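Local structure of polysaccharide biosynthesis protein CapD (6BWC) at residues T277-E280 and S281-F285; S152-Y155 and S156-S159; R67-D70 and R71-A75. The protein probably acts as an NADP-dependent, short-chain-dehydrogenase-type enzyme on UDP-N-acetylglucosamine in the biosynthesis of CMP-pseudaminic acid, an activated sugar for flagellin glycosylation. The protein carries 2 engineered substitutions. All coordinates share one frame; numbering follows the deposited sequence.

Interaction 1: residues T277-E280 and S281-F285; sequences THDE and SLQAF
Ser281 and Gln283 reach back to the carbonyls of His278 and Asp279, and these two side-chain hydrogen bonds carry the contact. Ser281 OG lies 2.5 Å from His278 O, in the carbonyl plane and on a lone pair. Its chi1 of 80° swings the hydroxyl back toward that carbonyl. Gln283 NE2 is 2.6 Å from Asp279 O, which lies nearly in the plane of the amide. Asp279 O also accepts from Leu282 N at 3.3 Å, and the two donors arrive from opposite faces of its plane.

A second side-chain group joins Thr277 and Glu280. Thr277 OG1 accepts from Glu280 N at 3.3 Å, an ST motif. Glu280 OE1 in turn receives Thr277 N on its anti lone pair, while OE2 forms a salt bridge with Arg168.

Backbone bonds shape a helix-like turn before strand 285-286. Ser281 N donates to Thr277 O, and Gln283 N to Glu280 O at 3.2 Å.

Apolar contact is slight. Leu282 CD1 comes 4.0 Å from His278 CE1, oblique to the ring. The ring also meets that of Phe313.

Side-chain O-H and N-H donors thus take up the carbonyls of His278 and Asp279, where the main-chain bonds are irregular.

Interaction 2: residues S152-Y155 and S156-S159; sequences SAEY and SKGS
Glu154 and Lys157 form a salt bridge. Glu154 OE2 and Lys157 NZ are 2.7 Å apart. The ammonium meets the syn side of the carboxylate, 24° out of its plane. The two side chains lie side by side and point the same way. Lys157 CE also packs 3.4 Å from Glu154 OE1, so the lysine chain runs along the carboxylate and does not meet it with the nitrogen alone. Closer to the backbone, Lys157 CD lies 3.4 Å from Glu154 O. The glutamate chain leaves with CG anti to the backbone N (chi1 -176°). It then bends at chi2 (61°), which brings the carboxylate round to the lysine. The lysine chain is extended beyond CG.

Ser156 makes the second grip. Its OG donates to Ser152 O at 2.7 Å, and its own backbone N donates to the same oxygen at 3.1 Å. The two donors come from opposite faces of the carbonyl plane. One residue thus binds a single helix carbonyl twice.

These bonds lie at the C-terminal end of helix 138-156, where the chain turns toward strand 163-169 of the Rossmann-type sheet. Lys157 N makes weak bonds to Ala153 O and Glu154 O as the helix gives way to loop.

Farther out, strand 163-169 probably positions the carboxylate. Glu154 OE1 accepts from Phe164 N, so the group is held by the strand through one oxygen and by the lysine through the other. Lys157 packs on Thr163, and Ala153 on Phe164. Ser152 packs on Tyr96 of a neighbouring subunit. Ser159 N makes a weak hydrogen bond to Glu77 of another neighbouring subunit.

Interaction 3: residues R67-D70 and R71-A75; sequences RNYD and RVFSA
Asn68 O accepts from Val72 N at 3.2 Å and Tyr69 O from Phe73 N at 2.7 Å, so the first turn of helix 69-75 is closed by i to i+4 bonds. Asn68 holds the N-cap position, but its side chain makes no capping bond. Its CG instead packs 4.0 Å from Arg71 CB. The guanidinium of Arg71 leads away from Asn68, toward Ile63.

Tyr69 and Phe73 meet one turn apart. Their rings are oblique, with centroids 5.8 Å apart and planes at 38°. The touching is done at the phenol end of the tyrosine. Tyr69 OH is 3.2 Å from Phe73 CD1, and Tyr69 CZ is 3.8 Å from the same atom. In both residues CG is anti to the backbone N (chi1 172° and -174°), which sends the two rings along the same side of the helix.

The helix follows strand 59-63 and packs against the parallel, Rossmann-type part of the large sheet. Val72 is buried. Its CG2 touches Asn68 O at 3.3 Å, and its side chain packs on Phe38 of strand 34-39. Bound NADP lies about 7 Å from that side chain.

The polar ends have partners elsewhere. Arg71 bends at chi2, and its NH2 donates to Ile63 O at the end of strand 59-63. Asp70 OD2 forms a salt bridge with Lys114 of a neighbouring subunit. Tyr69 packs on helix 98-118 of its own chain and makes a cation-pi contact with Lys114 there.

Overall arrangement
The three contacts are separate local turns of one chain, met in the order interaction 3, interaction 2, interaction 1. None touches another. Nearest atoms are about 12 Å apart between interactions 1 and 2 and between interactions 2 and 3, and about 25 Å apart between interactions 1 and 3. The large mixed sheet links them. Interaction 3 follows its edge strand 59-63, interaction 2 leads into strand 163-169, and interaction 1 leads into the other edge strand, 285-286. Through Arg168, the strand entered by interaction 2 also reaches interaction 1. Of the three, interaction 3 is the one placed near the bound cofactor, NADP.

Interaction 1: residues T277-E280 and S281-F285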
loop_
_atom_site.group_PDB
_atom_site.type_symbol
_atom_site.label_atom_id
_atom_site.label_comp_id
_atom_site.label_asym_id
_atom_site.label_seq_id
_atom_site.Cartn_x
_atom_site.Cartn_y
_atom_site.Cartn_z
ATOM N N THR C 277 36.149 4.778 -8.274
ATOM C CA THR C 277 37.002 4.553 -7.123
ATOM C C THR C 277 38.340 3.972 -7.590
ATOM O O THR C 277 38.466 3.430 -8.700
ATOM C CB THR C 277 36.346 3.575 -6.129
ATOM O OG1 THR C 277 35.915 2.401 -6.830
ATOM C CG2 THR C 277 35.145 4.230 -5.448
ATOM N N HIS C 278 39.349 4.108 -6.736
ATOM C CA HIS C 278 40.637 3.479 -6.985
ATOM C C HIS C 278 40.467 1.970 -7.191
ATOM O O HIS C 278 40.965 1.432 -8.192
ATOM C CB HIS C 278 41.596 3.729 -5.838
ATOM C CG HIS C 278 42.957 3.168 -6.092
ATOM N ND1 HIS C 278 43.286 1.856 -5.824
ATOM C CD2 HIS C 278 44.053 3.726 -6.649
ATOM C CE1 HIS C 278 44.536 1.638 -6.183
ATOM N NE2 HIS C 278 45.022 2.754 -6.689
ATOM N N ASP C 279 39.762 1.323 -6.238
ATOM C CA ASP C 279 39.331 -0.112 -6.297
ATOM C C ASP C 279 38.807 -0.545 -7.681
ATOM O O ASP C 279 39.233 -1.564 -8.220
ATOM C CB ASP C 279 38.265 -0.375 -5.204
ATOM C CG ASP C 279 37.783 -1.840 -5.137
ATOM O OD1 ASP C 279 36.541 -2.001 -5.115
ATOM O OD2 ASP C 279 38.604 -2.798 -5.069
ATOM N N GLU C 280 37.915 0.258 -8.261
ATOM C CA GLU C 280 37.347 -0.027 -9.593
ATOM C C GLU C 280 38.370 0.093 -10.719
ATOM O O GLU C 280 38.270 -0.617 -11.738
ATOM C CB GLU C 280 36.171 0.901 -9.876
ATOM C CG GLU C 280 34.865 0.482 -9.231
ATOM C CD GLU C 280 33.749 1.444 -9.567
ATOM O OE1 GLU C 280 33.983 2.669 -9.486
ATOM O OE2 GLU C 280 32.650 0.972 -9.929
ATOM N N SER C 281 39.340 0.994 -10.541
ATOM C CA SER C 281 40.393 1.194 -11.534
ATOM C C SER C 281 41.324 -0.011 -11.671
ATOM O O SER C 281 42.094 -0.059 -12.625
ATOM C CB SER C 281 41.204 2.467 -11.243
ATOM O OG SER C 281 42.185 2.262 -10.235
ATOM N N LEU C 282 41.266 -0.966 -10.735
ATOM C CA LEU C 282 42.042 -2.229 -10.811
ATOM C C LEU C 282 41.374 -3.373 -11.601
ATOM O O LEU C 282 42.054 -4.334 -11.955
ATOM C CB LEU C 282 42.380 -2.720 -9.399
ATOM C CG LEU C 282 43.186 -1.725 -8.534
ATOM C CD1 LEU C 282 42.968 -1.959 -7.046
ATOM C CD2 LEU C 282 44.672 -1.770 -8.872
ATOM N N GLN C 283 40.060 -3.282 -11.852
ATOM C CA GLN C 283 39.325 -4.240 -12.728
ATOM C C GLN C 283 38.831 -3.636 -14.034
ATOM O O GLN C 283 38.351 -4.390 -14.892
ATOM C CB GLN C 283 38.114 -4.935 -12.048
ATOM C CG GLN C 283 37.674 -4.431 -10.686
ATOM C CD GLN C 283 38.545 -4.986 -9.573
ATOM O OE1 GLN C 283 38.843 -6.176 -9.552
ATOM N NE2 GLN C 283 38.952 -4.138 -8.647
ATOM N N ALA C 284 38.943 -2.314 -14.183
ATOM C CA ALA C 284 38.354 -1.596 -15.320
ATOM C C ALA C 284 39.113 -1.756 -16.662
ATOM O O ALA C 284 40.333 -1.831 -16.692
ATOM C CB ALA C 284 38.219 -0.122 -14.959
ATOM N N PHE C 285 38.382 -1.794 -17.771
ATOM C CA PHE C 285 38.979 -1.864 -19.112
ATOM C C PHE C 285 39.052 -0.488 -19.782
ATOM O O PHE C 285 38.174 0.334 -19.577
ATOM C CB PHE C 285 38.205 -2.874 -19.962
ATOM C CG PHE C 285 38.298 -4.277 -19.426
ATOM C CD1 PHE C 285 39.356 -5.122 -19.793
ATOM C CD2 PHE C 285 37.372 -4.749 -18.498
ATOM C CE1 PHE C 285 39.468 -6.414 -19.268
ATOM C CE2 PHE C 285 37.478 -6.041 -17.967
ATOM C CZ PHE C 285 38.526 -6.871 -18.353
#

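Interaction 2: residues S152-Y155 and S156-S159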
loop_
_atom_site.group_PDB
_atom_site.type_symbol
_atom_site.label_atom_id
_atom_site.label_comp_id
_atom_site.label_asym_id
_atom_site.label_seq_id
_atom_site.Cartn_x
_atom_site.Cartn_y
_atom_site.Cartn_z
ATOM N N SER C 152 22.853 -5.933 -9.035
ATOM C CA SER C 152 22.085 -7.012 -8.387
ATOM C C SER C 152 21.001 -7.674 -9.264
ATOM O O SER C 152 20.895 -8.895 -9.326
ATOM C CB SER C 152 21.421 -6.502 -7.125
ATOM O OG SER C 152 20.951 -7.604 -6.380
ATOM N N ALA C 153 20.193 -6.854 -9.923
ATOM C CA ALA C 153 19.256 -7.332 -10.925
ATOM C C ALA C 153 19.913 -8.337 -11.875
ATOM O O ALA C 153 19.387 -9.432 -12.069
ATOM C CB ALA C 153 18.693 -6.167 -11.708
ATOM N N GLU C 154 21.073 -7.961 -12.423
ATOM C CA GLU C 154 21.804 -8.743 -13.421
ATOM C C GLU C 154 22.289 -10.044 -12.830
ATOM O O GLU C 154 22.021 -11.102 -13.383
ATOM C CB GLU C 154 22.996 -7.933 -13.961
ATOM C CG GLU C 154 23.806 -8.561 -15.089
ATOM C CD GLU C 154 23.003 -8.818 -16.353
ATOM O OE1 GLU C 154 22.019 -8.086 -16.617
ATOM O OE2 GLU C 154 23.355 -9.768 -17.091
ATOM N N TYR C 155 22.982 -9.954 -11.696
ATOM C CA TYR C 155 23.526 -11.130 -10.981
ATOM C C TYR C 155 22.500 -12.228 -10.710
ATOM O O TYR C 155 22.815 -13.411 -10.829
ATOM C CB TYR C 155 24.138 -10.696 -9.647
ATOM C CG TYR C 155 24.882 -11.781 -8.907
ATOM C CD1 TYR C 155 24.527 -12.153 -7.603
ATOM C CD2 TYR C 155 25.942 -12.454 -9.506
ATOM C CE1 TYR C 155 25.225 -13.159 -6.917
ATOM C CE2 TYR C 155 26.648 -13.452 -8.832
ATOM C CZ TYR C 155 26.295 -13.801 -7.541
ATOM O OH TYR C 155 27.016 -14.784 -6.898
ATOM N N SER C 156 21.290 -11.821 -10.337
ATOM C CA SER C 156 20.200 -12.753 -10.003
ATOM C C SER C 156 18.962 -12.685 -10.922
ATOM O O SER C 156 17.929 -13.255 -10.593
ATOM C CB SER C 156 19.797 -12.563 -8.547
ATOM O OG SER C 156 19.908 -11.200 -8.209
ATOM N N LYS C 157 19.079 -12.015 -12.074
ATOM C CA LYS C 157 18.280 -12.327 -13.287
ATOM C C LYS C 157 17.543 -13.667 -13.184
ATOM O O LYS C 157 16.342 -13.749 -13.394
ATOM C CB LYS C 157 19.215 -12.478 -14.492
ATOM C CG LYS C 157 19.460 -11.286 -15.382
ATOM C CD LYS C 157 20.565 -11.657 -16.368
ATOM C CE LYS C 157 20.423 -10.881 -17.645
ATOM N NZ LYS C 157 21.514 -11.084 -18.626
ATOM N N GLY C 158 18.309 -14.711 -12.888
ATOM C CA GLY C 158 17.800 -16.049 -12.828
ATOM C C GLY C 158 17.777 -16.598 -14.229
ATOM O O GLY C 158 18.810 -16.970 -14.783
ATOM N N SER C 159 16.587 -16.643 -14.796
ATOM C CA SER C 159 16.386 -17.149 -16.122
ATOM C C SER C 159 15.848 -16.081 -17.042
ATOM O O SER C 159 15.486 -16.384 -18.177
ATOM C CB SER C 159 15.422 -18.322 -16.051
ATOM O OG SER C 159 15.780 -19.260 -17.042
#

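Interaction 3: residues R67-D70 and R71-A75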
loop_
_atom_site.group_PDB
_atom_site.type_symbol
_atom_site.label_atom_id
_atom_site.label_comp_id
_atom_site.label_asym_id
_atom_site.label_seq_id
_atom_site.Cartn_x
_atom_site.Cartn_y
_atom_site.Cartn_z
ATOM N N ARG C 67 7.640 6.223 -9.593
ATOM C CA ARG C 67 7.250 5.801 -8.241
ATOM C C ARG C 67 6.039 4.822 -8.303
ATOM O O ARG C 67 5.831 4.012 -7.397
ATOM C CB ARG C 67 6.934 7.029 -7.374
ATOM C CG ARG C 67 8.098 8.027 -7.191
ATOM C CD ARG C 67 7.670 9.347 -6.523
ATOM N NE ARG C 67 8.780 10.304 -6.303
ATOM C CZ ARG C 67 8.700 11.426 -5.555
ATOM N NH1 ARG C 67 7.568 11.752 -4.929
ATOM N NH2 ARG C 67 9.759 12.225 -5.413
ATOM N N ASN C 68 5.268 4.901 -9.393
ATOM C CA ASN C 68 4.129 4.026 -9.677
ATOM C C ASN C 68 4.547 2.763 -10.444
ATOM O O ASN C 68 4.757 2.842 -11.645
ATOM C CB ASN C 68 3.096 4.825 -10.511
ATOM C CG ASN C 68 1.677 4.323 -10.351
ATOM O OD1 ASN C 68 1.430 3.175 -9.995
ATOM N ND2 ASN C 68 0.735 5.194 -10.613
ATOM N N TYR C 69 4.656 1.607 -9.781
ATOM C CA TYR C 69 5.068 0.391 -10.492
ATOM C C TYR C 69 4.107 0.025 -11.645
ATOM O O TYR C 69 4.524 -0.086 -12.792
ATOM C CB TYR C 69 5.241 -0.820 -9.563
ATOM C CG TYR C 69 5.471 -2.091 -10.362
ATOM C CD1 TYR C 69 6.745 -2.426 -10.856
ATOM C CD2 TYR C 69 4.399 -2.926 -10.689
ATOM C CE1 TYR C 69 6.930 -3.568 -11.635
ATOM C CE2 TYR C 69 4.570 -4.076 -11.466
ATOM C CZ TYR C 69 5.829 -4.398 -11.945
ATOM O OH TYR C 69 5.947 -5.550 -12.705
ATOM N N ASP C 70 2.831 -0.179 -11.306
ATOM C CA ASP C 70 1.740 -0.465 -12.267
ATOM C C ASP C 70 1.733 0.344 -13.559
ATOM O O ASP C 70 1.291 -0.164 -14.585
ATOM C CB ASP C 70 0.389 -0.167 -11.608
ATOM C CG ASP C 70 -0.062 -1.231 -10.627
ATOM O OD1 ASP C 70 0.705 -2.173 -10.348
ATOM O OD2 ASP C 70 -1.207 -1.092 -10.147
ATOM N N ARG C 71 2.131 1.612 -13.491
ATOM C CA ARG C 71 2.198 2.463 -14.677
ATOM C C ARG C 71 3.513 2.320 -15.448
ATOM O O ARG C 71 3.566 2.432 -16.670
ATOM C CB ARG C 71 2.002 3.907 -14.272
ATOM C CG ARG C 71 2.073 4.901 -15.415
ATOM C CD ARG C 71 1.177 4.530 -16.589
ATOM N NE ARG C 71 0.735 5.723 -17.299
ATOM C CZ ARG C 71 0.200 5.742 -18.518
ATOM N NH1 ARG C 71 0.047 4.632 -19.236
ATOM N NH2 ARG C 71 -0.179 6.915 -19.030
ATOM N N VAL C 72 4.588 2.102 -14.709
ATOM C CA VAL C 72 5.862 1.703 -15.298
ATOM C C VAL C 72 5.670 0.384 -16.043
ATOM O O VAL C 72 6.197 0.198 -17.132
ATOM C CB VAL C 72 6.957 1.635 -14.205
ATOM C CG1 VAL C 72 8.220 0.969 -14.704
ATOM C CG2 VAL C 72 7.292 3.045 -13.778
ATOM N N PHE C 73 4.890 -0.506 -15.444
ATOM C CA PHE C 73 4.552 -1.791 -16.021
ATOM C C PHE C 73 3.946 -1.686 -17.418
ATOM O O PHE C 73 4.476 -2.279 -18.368
ATOM C CB PHE C 73 3.568 -2.532 -15.108
ATOM C CG PHE C 73 3.289 -3.915 -15.555
ATOM C CD1 PHE C 73 4.260 -4.904 -15.394
ATOM C CD2 PHE C 73 2.075 -4.228 -16.182
ATOM C CE1 PHE C 73 4.020 -6.195 -15.833
ATOM C CE2 PHE C 73 1.824 -5.518 -16.616
ATOM C CZ PHE C 73 2.803 -6.502 -16.447
ATOM N N SER C 74 2.847 -0.934 -17.529
ATOM C CA SER C 74 2.087 -0.856 -18.782
ATOM C C SER C 74 2.749 -0.031 -19.852
ATOM O O SER C 74 2.440 -0.210 -21.018
ATOM C CB SER C 74 0.688 -0.293 -18.540
ATOM O OG SER C 74 0.749 0.928 -17.815
ATOM N N ALA C 75 3.611 0.903 -19.465
ATOM C CA ALA C 75 4.460 1.614 -20.410
ATOM C C ALA C 75 5.464 0.692 -21.035
ATOM O O ALA C 75 5.816 0.897 -22.172
ATOM C CB ALA C 75 5.195 2.740 -19.721
#